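Local coordinates for VP4 CORE protein (Bluetongue virus, PDB 2JHP) that caps viral messenger RNA as a multifunctional enzyme of the inner core of the virus, at residues P158-Y163 against T321-Q326; Y188-V193 against E259-W264; L288-A293 against I305-P310; H317-Y322 against N338-R343. All coordinates share one frame; numbering follows the deposited sequence.

Contact 1. Residues P158-Y163 against T321-Q326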
loop_
_atom_site.group_PDB
_atom_site.type_symbol
_atom_site.label_atom_id
_atom_site.label_comp_id
_atom_site.label_asym_id
_atom_site.label_seq_id
_atom_site.Cartn_x
_atom_site.Cartn_y
_atom_site.Cartn_z
ATOM N N PRO A 158 1.596 17.362 -14.631
ATOM C CA PRO A 158 1.858 18.459 -15.559
ATOM C C PRO A 158 3.155 19.179 -15.226
ATOM O O PRO A 158 3.331 19.638 -14.101
ATOM C CB PRO A 158 0.693 19.415 -15.308
ATOM C CG PRO A 158 -0.388 18.560 -14.786
ATOM C CD PRO A 158 0.248 17.444 -14.043
ATOM N N LEU A 159 4.049 19.281 -16.204
ATOM C CA LEU A 159 5.330 19.951 -16.023
ATOM C C LEU A 159 5.626 20.846 -17.203
ATOM O O LEU A 159 4.881 20.857 -18.183
ATOM C CB LEU A 159 6.457 18.927 -15.920
ATOM C CG LEU A 159 6.209 17.731 -15.025
ATOM C CD1 LEU A 159 7.219 16.590 -15.317
ATOM C CD2 LEU A 159 6.250 18.132 -13.541
ATOM N N TYR A 160 6.728 21.586 -17.090
ATOM C CA TYR A 160 7.285 22.362 -18.184
ATOM C C TYR A 160 8.812 22.361 -18.151
ATOM O O TYR A 160 9.423 22.691 -17.127
ATOM C CB TYR A 160 6.785 23.803 -18.145
ATOM C CG TYR A 160 7.221 24.616 -19.349
ATOM C CD1 TYR A 160 6.385 24.759 -20.456
ATOM C CD2 TYR A 160 8.464 25.241 -19.383
ATOM C CE1 TYR A 160 6.773 25.501 -21.561
ATOM C CE2 TYR A 160 8.861 25.980 -20.481
ATOM C CZ TYR A 160 8.009 26.109 -21.572
ATOM O OH TYR A 160 8.399 26.844 -22.673
ATOM N N MET A 161 9.408 21.964 -19.277
ATOM C CA MET A 161 10.805 22.272 -19.608
ATOM C C MET A 161 10.946 22.402 -21.133
ATOM O O MET A 161 9.986 22.785 -21.832
ATOM C CB MET A 161 11.813 21.236 -19.067
ATOM C CG MET A 161 11.294 20.219 -18.061
ATOM S SD MET A 161 11.212 18.553 -18.746
ATOM C CE MET A 161 12.812 17.880 -18.275
ATOM N N GLU A 162 12.154 22.075 -21.620
ATOM C CA GLU A 162 12.531 22.151 -23.050
ATOM C C GLU A 162 11.599 22.622 -24.201
ATOM O O GLU A 162 11.655 23.813 -24.511
ATOM C CB GLU A 162 13.531 21.033 -23.460
ATOM C CG GLU A 162 14.428 21.432 -24.636
ATOM C CD GLU A 162 15.881 20.992 -24.471
ATOM O OE1 GLU A 162 16.639 21.088 -25.466
ATOM O OE2 GLU A 162 16.271 20.562 -23.354
ATOM N N TYR A 163 10.757 21.805 -24.864
ATOM C CA TYR A 163 10.137 20.495 -24.512
ATOM C C TYR A 163 8.606 20.583 -24.653
ATOM O O TYR A 163 8.084 20.463 -25.784
ATOM C CB TYR A 163 10.560 19.918 -23.155
ATOM N N THR A 321 14.530 23.250 -13.217
ATOM C CA THR A 321 14.403 21.838 -13.558
ATOM C C THR A 321 12.974 21.613 -14.079
ATOM O O THR A 321 12.782 21.128 -15.193
ATOM C CB THR A 321 14.732 20.921 -12.347
ATOM O OG1 THR A 321 16.130 21.007 -12.024
ATOM C CG2 THR A 321 14.369 19.463 -12.641
ATOM N N TYR A 322 11.980 21.984 -13.276
ATOM C CA TYR A 322 10.587 21.941 -13.715
ATOM C C TYR A 322 9.867 23.233 -13.363
ATOM O O TYR A 322 10.267 23.947 -12.450
ATOM C CB TYR A 322 9.816 20.778 -13.072
ATOM C CG TYR A 322 10.363 19.381 -13.293
ATOM C CD1 TYR A 322 10.694 18.577 -12.213
ATOM C CD2 TYR A 322 10.517 18.851 -14.579
ATOM C CE1 TYR A 322 11.177 17.287 -12.401
ATOM C CE2 TYR A 322 11.005 17.567 -14.777
ATOM C CZ TYR A 322 11.330 16.790 -13.685
ATOM O OH TYR A 322 11.808 15.515 -13.872
ATOM N N LEU A 323 8.811 23.527 -14.115
ATOM C CA LEU A 323 7.817 24.512 -13.714
ATOM C C LEU A 323 6.471 23.798 -13.651
ATOM O O LEU A 323 6.078 23.103 -14.594
ATOM C CB LEU A 323 7.756 25.684 -14.697
ATOM C CG LEU A 323 9.024 26.502 -14.968
ATOM C CD1 LEU A 323 8.823 27.423 -16.181
ATOM C CD2 LEU A 323 9.461 27.308 -13.756
ATOM N N PHE A 324 5.771 23.931 -12.531
ATOM C CA PHE A 324 4.457 23.308 -12.454
ATOM C C PHE A 324 3.369 24.123 -11.790
ATOM O O PHE A 324 3.651 25.086 -11.079
ATOM C CB PHE A 324 4.517 21.896 -11.864
ATOM C CG PHE A 324 5.561 21.701 -10.814
ATOM C CD1 PHE A 324 5.614 22.525 -9.699
ATOM C CD2 PHE A 324 6.468 20.651 -10.927
ATOM C CE1 PHE A 324 6.575 22.320 -8.710
ATOM C CE2 PHE A 324 7.436 20.426 -9.948
ATOM C CZ PHE A 324 7.487 21.260 -8.835
ATOM N N PRO A 325 2.105 23.736 -12.045
ATOM C CA PRO A 325 0.960 24.422 -11.456
ATOM C C PRO A 325 0.900 24.210 -9.948
ATOM O O PRO A 325 1.512 23.278 -9.423
ATOM C CB PRO A 325 -0.243 23.766 -12.143
ATOM C CG PRO A 325 0.318 23.021 -13.318
ATOM C CD PRO A 325 1.691 22.616 -12.911
ATOM N N GLN A 326 0.173 25.089 -9.269
ATOM C CA GLN A 326 0.085 25.080 -7.813
ATOM C C GLN A 326 -1.271 24.584 -7.338
ATOM O O GLN A 326 -2.298 25.168 -7.681
ATOM C CB GLN A 326 0.332 26.479 -7.247
ATOM C CG GLN A 326 1.604 27.135 -7.753
ATOM C CD GLN A 326 1.974 28.336 -6.933
ATOM O OE1 GLN A 326 2.246 28.223 -5.737
ATOM N NE2 GLN A 326 1.983 29.500 -7.561
#
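The Tyr-322 ring, on edge strand 322-324 of a seven-stranded, Rossmann-like methyltransferase sheet, has side chains on both faces. Leu-159 CD1 lies over one, 3.9 Å from Tyr-322 CE2, while Leu-159 CD2 lies farther off, over the rim. On the opposite face sits CG2 of neighbouring Thr-321. Met-161 CG lies at the edge of this ring, and Met-161 SD, 5.3 Å from the ring centroid, makes an edge-on Met-aromatic contact. The Phe-324 ring is met at its edge, in plane, by Leu-159 CD2, 3.6 Å from Phe-324 CD2. Phe-324 belongs to the same strand, and the loop 158-163 runs beside it. Leu-159 CG is anti to the carbonyl carbon (chi1 -45°), and its two methyls part to serve the two rings. Tyr-160 and Leu-323 lie side by side. The Tyr-160 hydroxyl bonds to Val-362 N, and that of Tyr-322 to His-353. Between the backbones, Leu-323 N donates to Tyr-160 O at 3.2 Å.

Contact 2. Residues Y188-V193 against E259-W264; sequences YSAEEV and ERLFIW
Glu-259 reaches across to Ser-189 with its chain extended, and this is the tight end of the contact. Ser-189 OG lies 2.7 Å from Glu-259 OE2 and nearly as close to OE1. The same carboxylate also pairs with Arg-350 and is bonded to His-347 N and Ser-301 OG, which would favour its charged form. Glu-259 N gives a straight bond of 2.8 Å to OE2 of Glu-191, a partly exposed residue also held by His-347 NE2. Glu-259 O takes a bond from Glu-191 N at 3.0 Å and a weaker one from Glu-192 N. Here strands 192-196 and 260-264, parallel neighbours in the middle of a Rossmann-like methyltransferase sheet, come into register. Leu-261 N bonds to Glu-192 O at 2.9 Å. Val-193, Leu-261 and Ile-263 pack on one face, with Val-193 CG1 3.7 Å from Ile-263 CD1; Ala-190 CB meets Leu-261 CB at the strand's start. Bound S-adenosyl-L-homocysteine lies about 7 Å from the Ile-263 side chain. The other face is looser: Glu-192 runs beside Arg-260, its OE1 3.6 Å from Arg-260 NE, a long salt bridge at the guanidinium edge. Glu-192 OE1 also bonds to His-194 NE2, and Arg-260 NH1 to Ala-299 O.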
loop_
_atom_site.group_PDB
_atom_site.type_symbol
_atom_site.label_atom_id
_atom_site.label_comp_id
_atom_site.label_asym_id
_atom_site.label_seq_id
_atom_site.Cartn_x
_atom_site.Cartn_y
_atom_site.Cartn_z
ATOM N N TYR A 188 9.740 16.460 2.363
ATOM C CA TYR A 188 9.759 14.994 2.572
ATOM C C TYR A 188 11.052 14.444 3.209
ATOM O O TYR A 188 10.994 13.763 4.217
ATOM C CB TYR A 188 9.430 14.228 1.279
ATOM C CG TYR A 188 9.659 12.739 1.416
ATOM C CD1 TYR A 188 8.838 11.948 2.252
ATOM C CD2 TYR A 188 10.702 12.110 0.740
ATOM C CE1 TYR A 188 9.039 10.597 2.397
ATOM C CE2 TYR A 188 10.912 10.736 0.889
ATOM C CZ TYR A 188 10.069 10.001 1.722
ATOM O OH TYR A 188 10.254 8.646 1.874
ATOM N N SER A 189 12.195 14.726 2.590
ATOM C CA SER A 189 13.483 14.163 3.022
ATOM C C SER A 189 14.475 15.186 3.548
ATOM O O SER A 189 15.498 14.808 4.110
ATOM C CB SER A 189 14.145 13.312 1.913
ATOM O OG SER A 189 14.622 14.104 0.838
ATOM N N ALA A 190 14.174 16.471 3.370
ATOM C CA ALA A 190 15.045 17.542 3.862
ATOM C C ALA A 190 15.056 17.589 5.391
ATOM O O ALA A 190 13.993 17.608 6.012
ATOM C CB ALA A 190 14.611 18.878 3.300
ATOM N N GLU A 191 16.255 17.603 5.981
ATOM C CA GLU A 191 16.421 17.792 7.428
ATOM C C GLU A 191 16.415 19.261 7.803
ATOM O O GLU A 191 16.147 19.610 8.953
ATOM C CB GLU A 191 17.735 17.200 7.920
ATOM C CG GLU A 191 17.920 15.731 7.607
ATOM C CD GLU A 191 19.384 15.362 7.537
ATOM O OE1 GLU A 191 19.976 15.060 8.599
ATOM O OE2 GLU A 191 19.936 15.387 6.415
ATOM N N GLU A 192 16.723 20.121 6.839
ATOM C CA GLU A 192 16.885 21.537 7.114
ATOM C C GLU A 192 16.336 22.350 5.955
ATOM O O GLU A 192 16.718 22.140 4.804
ATOM C CB GLU A 192 18.362 21.846 7.350
ATOM C CG GLU A 192 18.701 23.275 7.734
ATOM C CD GLU A 192 20.210 23.486 7.830
ATOM O OE1 GLU A 192 20.750 24.345 7.098
ATOM O OE2 GLU A 192 20.862 22.771 8.626
ATOM N N VAL A 193 15.428 23.269 6.271
ATOM C CA VAL A 193 14.823 24.146 5.281
ATOM C C VAL A 193 15.121 25.604 5.572
ATOM O O VAL A 193 14.864 26.101 6.665
ATOM C CB VAL A 193 13.280 23.974 5.212
ATOM C CG1 VAL A 193 12.654 25.058 4.315
ATOM C CG2 VAL A 193 12.919 22.583 4.725
ATOM N N GLU A 259 20.724 17.017 4.287
ATOM C CA GLU A 259 19.970 17.394 3.105
ATOM C C GLU A 259 19.259 18.688 3.430
ATOM O O GLU A 259 18.461 18.746 4.375
ATOM C CB GLU A 259 18.969 16.322 2.687
ATOM C CG GLU A 259 18.184 16.741 1.465
ATOM C CD GLU A 259 17.230 15.689 0.938
ATOM O OE1 GLU A 259 17.334 14.502 1.325
ATOM O OE2 GLU A 259 16.369 16.064 0.116
ATOM N N ARG A 260 19.586 19.724 2.665
ATOM C CA ARG A 260 18.972 21.036 2.812
ATOM C C ARG A 260 18.072 21.326 1.617
ATOM O O ARG A 260 18.399 20.964 0.486
ATOM C CB ARG A 260 20.034 22.123 2.930
ATOM C CG ARG A 260 20.959 21.994 4.121
ATOM C CD ARG A 260 22.023 23.096 4.104
ATOM N NE ARG A 260 23.175 22.786 4.947
ATOM C CZ ARG A 260 24.347 22.354 4.487
ATOM N NH1 ARG A 260 24.529 22.163 3.184
ATOM N NH2 ARG A 260 25.334 22.091 5.337
ATOM N N LEU A 261 16.938 21.971 1.883
ATOM C CA LEU A 261 16.036 22.463 0.833
ATOM C C LEU A 261 15.870 23.976 0.921
ATOM O O LEU A 261 15.682 24.528 2.009
ATOM C CB LEU A 261 14.671 21.776 0.923
ATOM C CG LEU A 261 13.399 22.435 0.379
ATOM C CD1 LEU A 261 13.391 22.498 -1.137
ATOM C CD2 LEU A 261 12.233 21.613 0.887
ATOM N N PHE A 262 15.931 24.624 -0.240
ATOM C CA PHE A 262 15.851 26.069 -0.363
ATOM C C PHE A 262 14.466 26.461 -0.881
ATOM O O PHE A 262 14.068 26.053 -1.974
ATOM C CB PHE A 262 16.954 26.534 -1.323
ATOM C CG PHE A 262 17.042 28.031 -1.509
ATOM C CD1 PHE A 262 17.823 28.803 -0.655
ATOM C CD2 PHE A 262 16.385 28.656 -2.564
ATOM C CE1 PHE A 262 17.923 30.185 -0.833
ATOM C CE2 PHE A 262 16.485 30.039 -2.754
ATOM C CZ PHE A 262 17.253 30.804 -1.886
ATOM N N ILE A 263 13.735 27.239 -0.081
ATOM C CA ILE A 263 12.378 27.691 -0.424
ATOM C C ILE A 263 12.331 29.226 -0.531
ATOM O O ILE A 263 12.631 29.924 0.442
ATOM C CB ILE A 263 11.326 27.199 0.601
ATOM C CG1 ILE A 263 11.323 25.670 0.683
ATOM C CG2 ILE A 263 9.934 27.713 0.224
ATOM C CD1 ILE A 263 10.237 25.081 1.580
ATOM N N TRP A 264 11.957 29.729 -1.715
ATOM C CA TRP A 264 11.942 31.176 -2.031
ATOM C C TRP A 264 10.545 31.637 -2.425
ATOM O O TRP A 264 10.003 31.200 -3.450
ATOM C CB TRP A 264 12.939 31.489 -3.155
ATOM C CG TRP A 264 13.030 32.946 -3.601
ATOM C CD1 TRP A 264 12.201 33.596 -4.478
ATOM C CD2 TRP A 264 14.039 33.897 -3.230
ATOM N NE1 TRP A 264 12.625 34.899 -4.665
ATOM C CE2 TRP A 264 13.754 35.107 -3.913
ATOM C CE3 TRP A 264 15.155 33.846 -2.385
ATOM C CZ2 TRP A 264 14.536 36.251 -3.761
ATOM C CZ3 TRP A 264 15.934 34.981 -2.242
ATOM C CH2 TRP A 264 15.619 36.167 -2.921
#

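Contact 3. Residues L288-A293 against I305-P310; sequences LGEEIA and IKHRIP
Ile-305 points at helix 280-295 and gives the largest share of this contact. The helix and the strand 302-308 belong to a beta-alpha-beta crossover: strand 260-264 leads into the helix, which leads on to its parallel neighbour 302-308. The N-to-C directions of the helix and strand segments are 150° apart, closer to antiparallel than parallel, and their axes approach to 8.4 Å. The branches of Ile-305 divide the work. CD1 lies 3.6 Å from Gly-289 O and also near Ala-293 CB. CG2 lies 4.0 Å from Glu-290 CG, and CG1 is as close to the same carbon. Gly-289 has no side chain, and its CA comes within 6.4 Å of Ile-305 CA. Lys-306 turns its side chain from the helix segment, and its NZ pairs with Glu-335. His-307 follows, its CG anti to the backbone N (chi1 -163°), and brings its ring to the Glu-290 carboxylate. Glu-290 has stronger polar partners, with OE2 bound to Arg-287 and OE1 to Ile-319 N. Its carboxylate and the His-307 ring are nearly coplanar, 13° apart. Glu-290 OE2 sits at the ring edge, in plane, and packs 4.0 Å from His-307 CD2.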
loop_
_atom_site.group_PDB
_atom_site.type_symbol
_atom_site.label_atom_id
_atom_site.label_comp_id
_atom_site.label_asym_id
_atom_site.label_seq_id
_atom_site.Cartn_x
_atom_site.Cartn_y
_atom_site.Cartn_z
ATOM N N LEU A 288 16.337 36.222 -8.907
ATOM C CA LEU A 288 17.334 36.310 -7.835
ATOM C C LEU A 288 17.355 35.043 -6.997
ATOM O O LEU A 288 18.428 34.502 -6.719
ATOM C CB LEU A 288 17.080 37.516 -6.924
ATOM C CG LEU A 288 18.109 37.725 -5.808
ATOM C CD1 LEU A 288 19.502 37.935 -6.409
ATOM C CD2 LEU A 288 17.736 38.891 -4.882
ATOM N N GLY A 289 16.162 34.592 -6.605
ATOM C CA GLY A 289 15.983 33.376 -5.822
ATOM C C GLY A 289 16.608 32.178 -6.492
ATOM O O GLY A 289 17.253 31.359 -5.835
ATOM N N GLU A 290 16.414 32.099 -7.807
ATOM C CA GLU A 290 17.000 31.063 -8.647
ATOM C C GLU A 290 18.530 31.127 -8.633
ATOM O O GLU A 290 19.204 30.112 -8.427
ATOM C CB GLU A 290 16.476 31.195 -10.084
ATOM C CG GLU A 290 15.008 30.806 -10.267
ATOM C CD GLU A 290 14.452 31.154 -11.647
ATOM O OE1 GLU A 290 15.235 31.527 -12.557
ATOM O OE2 GLU A 290 13.216 31.062 -11.818
ATOM N N GLU A 291 19.057 32.332 -8.856
ATOM C CA GLU A 291 20.490 32.605 -8.886
ATOM C C GLU A 291 21.165 32.289 -7.552
ATOM O O GLU A 291 22.188 31.619 -7.518
ATOM C CB GLU A 291 20.722 34.063 -9.266
ATOM C CG GLU A 291 20.420 34.372 -10.728
ATOM C CD GLU A 291 20.479 35.859 -11.057
ATOM O OE1 GLU A 291 20.885 36.668 -10.179
ATOM O OE2 GLU A 291 20.118 36.223 -12.205
ATOM N N ILE A 292 20.576 32.760 -6.454
ATOM C CA ILE A 292 21.052 32.421 -5.110
ATOM C C ILE A 292 21.096 30.906 -4.907
ATOM O O ILE A 292 22.074 30.370 -4.376
ATOM C CB ILE A 292 20.212 33.129 -4.018
ATOM C CG1 ILE A 292 20.608 34.616 -3.968
ATOM C CG2 ILE A 292 20.414 32.464 -2.657
ATOM C CD1 ILE A 292 19.771 35.497 -3.054
ATOM N N ALA A 293 20.046 30.226 -5.365
ATOM C CA ALA A 293 19.959 28.772 -5.261
ATOM C C ALA A 293 21.048 28.086 -6.092
ATOM O O ALA A 293 21.723 27.180 -5.601
ATOM C CB ALA A 293 18.550 28.273 -5.660
ATOM N N ILE A 305 11.257 27.717 -6.110
ATOM C CA ILE A 305 11.202 29.173 -6.274
ATOM C C ILE A 305 9.835 29.688 -6.765
ATOM O O ILE A 305 9.192 29.084 -7.631
ATOM C CB ILE A 305 12.325 29.682 -7.240
ATOM C CG1 ILE A 305 13.659 28.927 -7.026
ATOM C CG2 ILE A 305 12.485 31.208 -7.142
ATOM C CD1 ILE A 305 14.385 29.195 -5.700
ATOM N N LYS A 306 9.407 30.812 -6.199
ATOM C CA LYS A 306 8.230 31.538 -6.667
ATOM C C LYS A 306 8.388 31.887 -8.146
ATOM O O LYS A 306 9.460 32.315 -8.575
ATOM C CB LYS A 306 8.065 32.815 -5.849
ATOM C CG LYS A 306 6.673 33.400 -5.841
ATOM C CD LYS A 306 6.711 34.855 -5.369
ATOM C CE LYS A 306 5.509 35.207 -4.509
ATOM N NZ LYS A 306 4.255 34.646 -5.067
ATOM N N HIS A 307 7.330 31.696 -8.925
ATOM C CA HIS A 307 7.426 31.907 -10.359
ATOM C C HIS A 307 6.208 32.602 -10.951
ATOM O O HIS A 307 5.308 31.943 -11.471
ATOM C CB HIS A 307 7.652 30.571 -11.070
ATOM C CG HIS A 307 8.160 30.712 -12.469
ATOM N ND1 HIS A 307 7.322 30.763 -13.562
ATOM C CD2 HIS A 307 9.421 30.817 -12.954
ATOM C CE1 HIS A 307 8.046 30.888 -14.660
ATOM N NE2 HIS A 307 9.321 30.930 -14.320
ATOM N N ARG A 308 6.175 33.929 -10.881
ATOM C CA ARG A 308 5.097 34.681 -11.547
ATOM C C ARG A 308 5.420 34.880 -13.024
ATOM O O ARG A 308 6.524 35.284 -13.373
ATOM C CB ARG A 308 4.754 36.021 -10.844
ATOM C CG ARG A 308 5.925 36.784 -10.210
ATOM C CD ARG A 308 6.175 36.403 -8.730
ATOM N NE ARG A 308 5.777 37.462 -7.807
ATOM C CZ ARG A 308 6.621 38.302 -7.218
ATOM N NH1 ARG A 308 7.931 38.227 -7.447
ATOM N NH2 ARG A 308 6.146 39.231 -6.403
ATOM N N ILE A 309 4.453 34.552 -13.880
ATOM C CA ILE A 309 4.568 34.760 -15.325
ATOM C C ILE A 309 4.331 36.229 -15.675
ATOM O O ILE A 309 3.291 36.791 -15.318
ATOM C CB ILE A 309 3.551 33.916 -16.111
ATOM C CG1 ILE A 309 3.353 32.564 -15.432
ATOM C CG2 ILE A 309 3.997 33.769 -17.576
ATOM C CD1 ILE A 309 1.981 31.951 -15.630
ATOM N N PRO A 310 5.300 36.852 -16.371
ATOM C CA PRO A 310 5.221 38.250 -16.830
ATOM C C PRO A 310 4.081 38.502 -17.828
ATOM O O PRO A 310 3.591 37.563 -18.462
ATOM C CB PRO A 310 6.580 38.476 -17.499
ATOM C CG PRO A 310 7.075 37.100 -17.853
ATOM C CD PRO A 310 6.583 36.220 -16.743
#

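Contact 4. Residues H317-Y322 against N338-R343; sequences HCISTY and NFMRLR
A classic beta bulge joins Thr-321 and Tyr-322 to Phe-339 of strand 335-341. Both residues donate to one oxygen: Phe-339 O takes bonds from Thr-321 N and from Tyr-322 N, each 2.9 Å long. The second is the straighter, at 167°. In return Phe-339 N donates to Tyr-322 O, which completes an antiparallel hydrogen-bonded pair. The two side chains of this pair lie side by side, their rings meeting obliquely, with Tyr-322 CD1 3.5 Å from Phe-339 CD2. Thr-321 adds a bond with its side chain. Its OG1 is anti to the carbonyl carbon (chi1 -68°), and there it accepts from Arg-341 N at 2.8 Å. The same hydroxyl is also hydrogen-bonded to Pro-354 O. Asn-338, with CG anti to the backbone N, turns its amide toward Ser-320 and Tyr-322. Its ND2 makes two weak bonds, one to Ser-320 OG at 2.6 Å with a poor angle, the other to Tyr-322 O at 3.0 Å. Met-340 bends at its thioether and sets CE 3.8 Å from Ile-319 CG2. Before the bulge the first strand takes another course: 317-320 is inclined at 51° to 338-341, and Cys-318 and Ser-320 pair with strand 357-362. The Arg-341 guanidinium is held by His-353 O and Asp-355. The double use of Phe-339 O and the Thr-321 hydroxyl thus keep backbone groups bonded where the chain passes from one sheet to the other.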
loop_
_atom_site.group_PDB
_atom_site.type_symbol
_atom_site.label_atom_id
_atom_site.label_comp_id
_atom_site.label_asym_id
_atom_site.label_seq_id
_atom_site.Cartn_x
_atom_site.Cartn_y
_atom_site.Cartn_z
ATOM N N HIS A 317 13.609 33.819 -20.091
ATOM C CA HIS A 317 14.470 32.763 -19.572
ATOM C C HIS A 317 14.520 32.703 -18.049
ATOM O O HIS A 317 14.238 33.688 -17.357
ATOM C CB HIS A 317 15.881 32.886 -20.149
ATOM C CG HIS A 317 15.941 32.711 -21.633
ATOM N ND1 HIS A 317 15.984 31.471 -22.233
ATOM C CD2 HIS A 317 15.968 33.620 -22.640
ATOM C CE1 HIS A 317 16.037 31.621 -23.545
ATOM N NE2 HIS A 317 16.029 32.917 -23.820
ATOM N N CYS A 318 14.883 31.524 -17.546
ATOM C CA CYS A 318 15.030 31.289 -16.120
ATOM C C CYS A 318 15.897 30.051 -15.854
ATOM O O CYS A 318 16.236 29.313 -16.779
ATOM C CB CYS A 318 13.657 31.111 -15.477
ATOM S SG CYS A 318 12.856 29.572 -15.893
ATOM N N ILE A 319 16.243 29.834 -14.587
ATOM C CA ILE A 319 17.038 28.687 -14.185
ATOM C C ILE A 319 16.116 27.680 -13.504
ATOM O O ILE A 319 15.554 27.952 -12.442
ATOM C CB ILE A 319 18.185 29.103 -13.253
ATOM C CG1 ILE A 319 19.105 30.107 -13.955
ATOM C CG2 ILE A 319 18.973 27.885 -12.816
ATOM C CD1 ILE A 319 19.872 30.991 -13.005
ATOM N N SER A 320 15.957 26.516 -14.123
ATOM C CA SER A 320 14.928 25.581 -13.692
ATOM C C SER A 320 15.239 24.105 -13.946
ATOM O O SER A 320 16.089 23.760 -14.765
ATOM C CB SER A 320 13.595 25.941 -14.366
ATOM O OG SER A 320 12.559 25.057 -13.959
ATOM N N THR A 321 14.530 23.250 -13.217
ATOM C CA THR A 321 14.403 21.838 -13.558
ATOM C C THR A 321 12.974 21.613 -14.079
ATOM O O THR A 321 12.782 21.128 -15.193
ATOM C CB THR A 321 14.732 20.921 -12.347
ATOM O OG1 THR A 321 16.130 21.007 -12.024
ATOM C CG2 THR A 321 14.369 19.463 -12.641
ATOM N N TYR A 322 11.980 21.984 -13.276
ATOM C CA TYR A 322 10.587 21.941 -13.715
ATOM C C TYR A 322 9.867 23.233 -13.363
ATOM O O TYR A 322 10.267 23.947 -12.450
ATOM C CB TYR A 322 9.816 20.778 -13.072
ATOM C CG TYR A 322 10.363 19.381 -13.293
ATOM C CD1 TYR A 322 10.694 18.577 -12.213
ATOM C CD2 TYR A 322 10.517 18.851 -14.579
ATOM C CE1 TYR A 322 11.177 17.287 -12.401
ATOM C CE2 TYR A 322 11.005 17.567 -14.777
ATOM C CZ TYR A 322 11.330 16.790 -13.685
ATOM O OH TYR A 322 11.808 15.515 -13.872
ATOM N N ASN A 338 8.801 26.905 -9.325
ATOM C CA ASN A 338 9.990 26.489 -10.031
ATOM C C ASN A 338 10.734 25.506 -9.171
ATOM O O ASN A 338 11.315 25.884 -8.156
ATOM C CB ASN A 338 10.875 27.698 -10.334
ATOM C CG ASN A 338 12.066 27.355 -11.211
ATOM O OD1 ASN A 338 12.859 28.227 -11.541
ATOM N ND2 ASN A 338 12.201 26.091 -11.588
ATOM N N PHE A 339 10.685 24.238 -9.563
ATOM C CA PHE A 339 11.465 23.222 -8.889
ATOM C C PHE A 339 12.852 23.113 -9.521
ATOM O O PHE A 339 12.989 23.040 -10.751
ATOM C CB PHE A 339 10.753 21.861 -8.884
ATOM C CG PHE A 339 11.606 20.745 -8.348
ATOM C CD1 PHE A 339 11.913 20.673 -6.992
ATOM C CD2 PHE A 339 12.133 19.786 -9.203
ATOM C CE1 PHE A 339 12.715 19.653 -6.501
ATOM C CE2 PHE A 339 12.935 18.767 -8.719
ATOM C CZ PHE A 339 13.227 18.697 -7.369
ATOM N N MET A 340 13.867 23.104 -8.665
ATOM C CA MET A 340 15.246 23.040 -9.102
ATOM C C MET A 340 15.899 21.845 -8.423
ATOM O O MET A 340 15.997 21.805 -7.193
ATOM C CB MET A 340 15.996 24.327 -8.724
ATOM C CG MET A 340 15.444 25.639 -9.315
ATOM S SD MET A 340 16.267 27.147 -8.718
ATOM C CE MET A 340 17.929 26.883 -9.310
ATOM N N ARG A 341 16.323 20.861 -9.219
ATOM C CA ARG A 341 17.092 19.733 -8.696
ATOM C C ARG A 341 18.563 20.096 -8.767
ATOM O O ARG A 341 19.086 20.437 -9.832
ATOM C CB ARG A 341 16.814 18.456 -9.471
ATOM C CG ARG A 341 17.193 17.186 -8.689
ATOM C CD ARG A 341 18.143 16.329 -9.481
ATOM N NE ARG A 341 19.496 16.856 -9.442
ATOM C CZ ARG A 341 20.396 16.707 -10.404
ATOM N NH1 ARG A 341 20.097 16.040 -11.512
ATOM N NH2 ARG A 341 21.601 17.236 -10.256
ATOM N N LEU A 342 19.219 20.045 -7.618
ATOM C CA LEU A 342 20.594 20.494 -7.512
ATOM C C LEU A 342 21.516 19.352 -7.097
ATOM O O LEU A 342 21.083 18.224 -6.926
ATOM C CB LEU A 342 20.687 21.648 -6.507
ATOM C CG LEU A 342 19.819 22.885 -6.729
ATOM C CD1 LEU A 342 19.829 23.779 -5.491
ATOM C CD2 LEU A 342 20.280 23.664 -7.945
ATOM N N ARG A 343 22.802 19.642 -6.973
ATOM C CA ARG A 343 23.694 18.720 -6.302
ATOM C C ARG A 343 23.763 19.245 -4.884
ATOM O O ARG A 343 23.473 20.421 -4.641
ATOM C CB ARG A 343 25.070 18.644 -6.973
ATOM C CG ARG A 343 25.753 19.970 -7.185
ATOM C CD ARG A 343 25.584 20.497 -8.607
ATOM N NE ARG A 343 25.739 21.955 -8.639
ATOM C CZ ARG A 343 26.841 22.608 -8.268
ATOM N NH1 ARG A 343 27.910 21.948 -7.827
ATOM N NH2 ARG A 343 26.870 23.934 -8.325
#

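All four contacts lie in one Rossmann-like methyltransferase unit and reach the same mixed sheet, of strand order 3-2-1-4-5-7-6. Contact 2 joins its middle strands, contact 3 lays helix 280-295 on strand 302-308, and contacts 4 and 1 finish the far edge at strand 322-324. Along the chain contacts 2 and 3 are nested inside the loop closed by contact 1, which shares Thr-321 and Tyr-322 with contact 4. Contact 4 has its centre 9 Å from those of contacts 1 and 3, and contact 2 lies 15 Å from it. The strand contacts thus run from the middle, near bound S-adenosyl-L-homocysteine, to the edge, with contact 3 on one face and 317-320 leaving for the small sheet with 357-362.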